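Local coordinates for protein proline dehydrogenase (Deinococcus radiodurans, PDB 4H6Q) that catalyses the FAD-dependent oxidation of proline to delta-1-pyrroline-5-carboxylate, passing electrons to a quinone in the first step of proline degradation to glutamate, at residues Arg242-Ala246 and His247-Lys251. Numbering follows the deposited sequence.
Sequences RFVLA and HGIGK
A Schellman motif ends helix 234-246, and an offset stack of Phe243 with His247 lies beside it. Ile249 N closes the wider loop of the motif onto Val244 O at 3.0 Å, and Gly248 N reaches back to Leu245 O from above the carbonyl plane. Between these bonds the chain turns through positive phi at Gly248 (63°), a conformation glycine adopts without strain. One residue earlier, His247 N still makes a helical bond to Phe243 O (2.9 Å).

With CG anti to the backbone N (chi1 -179°), the Phe243 ring points outward and leans toward the helix C-terminus, where the imidazole lies over one face. The ring centroids are 3.9 Å apart and the planes tilt by 24°; CD2 of His247 sits over the middle of the phenyl ring. A water in the imidazole plane bridges His247 NE2 (3.1 Å) and Arg242 NH1; this exposed histidine can thus lay a flat face on the phenyl and keep a nitrogen bonded to water.

In this beta8-alpha8 barrel the turn leads from the helix toward strand 254-259. Ile249, just after the C-prime glycine, makes the apolar contact with the last helical turn that commonly accompanies a Schellman motif: its CB lies 4.0 Å from Val244 CG1, and its CD1 reaches Phe243 CE2. Phe243 also stacks on Phe218 of helix 206-222, and with Ile249 packs on Leu221 there.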
loop_
_atom_site.group_PDB
_atom_site.type_symbol
_atom_site.label_atom_id
_atom_site.label_comp_id
_atom_site.label_asym_id
_atom_site.label_seq_id
_atom_site.Cartn_x
_atom_site.Cartn_y
_atom_site.Cartn_z
ATOM N N ARG A 242 13.623 -9.757 15.852
ATOM C CA ARG A 242 13.942 -9.976 17.246
ATOM C C ARG A 242 12.680 -9.919 18.119
ATOM O O ARG A 242 12.460 -10.797 18.966
ATOM C CB ARG A 242 14.890 -8.847 17.638
ATOM C CG ARG A 242 15.366 -8.850 19.080
ATOM C CD ARG A 242 14.376 -8.266 20.100
ATOM N NE ARG A 242 13.947 -6.897 19.762
ATOM C CZ ARG A 242 13.000 -6.235 20.417
ATOM N NH1 ARG A 242 12.376 -6.831 21.424
ATOM N NH2 ARG A 242 12.635 -5.014 20.039
ATOM N N PHE A 243 11.840 -8.910 17.908
ATOM C CA PHE A 243 10.613 -8.733 18.691
ATOM C C PHE A 243 9.689 -9.931 18.524
ATOM O O PHE A 243 9.167 -10.474 19.521
ATOM C CB PHE A 243 9.920 -7.464 18.239
ATOM C CG PHE A 243 8.647 -7.162 18.998
ATOM C CD1 PHE A 243 8.667 -6.336 20.120
ATOM C CD2 PHE A 243 7.426 -7.717 18.575
ATOM C CE1 PHE A 243 7.506 -6.041 20.829
ATOM C CE2 PHE A 243 6.239 -7.410 19.270
ATOM C CZ PHE A 243 6.288 -6.564 20.411
ATOM N N VAL A 244 9.513 -10.371 17.289
ATOM C CA VAL A 244 8.632 -11.517 17.030
ATOM C C VAL A 244 9.137 -12.776 17.726
ATOM O O VAL A 244 8.347 -13.530 18.331
ATOM C CB VAL A 244 8.515 -11.706 15.489
ATOM C CG1 VAL A 244 8.028 -13.051 15.068
ATOM C CG2 VAL A 244 7.614 -10.571 14.909
ATOM N N LEU A 245 10.452 -12.987 17.697
ATOM C CA LEU A 245 11.029 -14.139 18.384
ATOM C C LEU A 245 10.801 -14.046 19.896
ATOM O O LEU A 245 10.314 -15.005 20.539
ATOM C CB LEU A 245 12.527 -14.203 18.055
ATOM C CG LEU A 245 13.338 -15.312 18.761
ATOM C CD1 LEU A 245 12.774 -16.740 18.507
ATOM C CD2 LEU A 245 14.783 -15.214 18.330
ATOM N N ALA A 246 11.087 -12.886 20.484
ATOM C CA ALA A 246 10.969 -12.738 21.938
ATOM C C ALA A 246 9.532 -12.883 22.422
ATOM O O ALA A 246 9.304 -13.305 23.558
ATOM C CB ALA A 246 11.486 -11.391 22.370
ATOM N N HIS A 247 8.567 -12.491 21.586
ATOM C CA HIS A 247 7.151 -12.551 21.976
ATOM C C HIS A 247 6.403 -13.800 21.506
ATOM O O HIS A 247 5.198 -13.898 21.698
ATOM C CB HIS A 247 6.434 -11.289 21.509
ATOM C CG HIS A 247 6.913 -10.069 22.235
ATOM N ND1 HIS A 247 6.272 -9.550 23.336
ATOM C CD2 HIS A 247 8.020 -9.309 22.049
ATOM C CE1 HIS A 247 6.949 -8.503 23.788
ATOM N NE2 HIS A 247 8.025 -8.345 23.038
ATOM N N GLY A 248 7.118 -14.770 20.924
ATOM C CA GLY A 248 6.475 -16.010 20.476
ATOM C C GLY A 248 5.433 -15.822 19.390
ATOM O O GLY A 248 4.471 -16.600 19.281
ATOM N N ILE A 249 5.606 -14.799 18.548
ATOM C CA ILE A 249 4.640 -14.504 17.502
ATOM C C ILE A 249 4.895 -15.366 16.268
ATOM O O ILE A 249 6.035 -15.507 15.819
ATOM C CB ILE A 249 4.675 -13.005 17.210
ATOM C CG1 ILE A 249 4.102 -12.258 18.427
ATOM C CG2 ILE A 249 3.877 -12.646 15.924
ATOM C CD1 ILE A 249 4.303 -10.779 18.369
ATOM N N GLY A 250 3.861 -15.991 15.727
ATOM C CA GLY A 250 4.083 -16.862 14.584
ATOM C C GLY A 250 4.427 -16.105 13.304
ATOM O O GLY A 250 4.001 -14.938 13.100
ATOM N N LYS A 251 5.197 -16.752 12.421
ATOM C CA LYS A 251 5.568 -16.163 11.142
ATOM C C LYS A 251 4.434 -16.136 10.124
ATOM O O LYS A 251 4.612 -15.606 9.030
ATOM C CB LYS A 251 6.825 -16.843 10.587
ATOM C CG LYS A 251 8.054 -16.535 11.483
ATOM C CD LYS A 251 9.334 -17.252 10.972
ATOM C CE LYS A 251 10.467 -16.975 11.878
ATOM N NZ LYS A 251 11.135 -18.196 12.297
HETATM O O HOH W 1 10.210 -6.217 23.651
#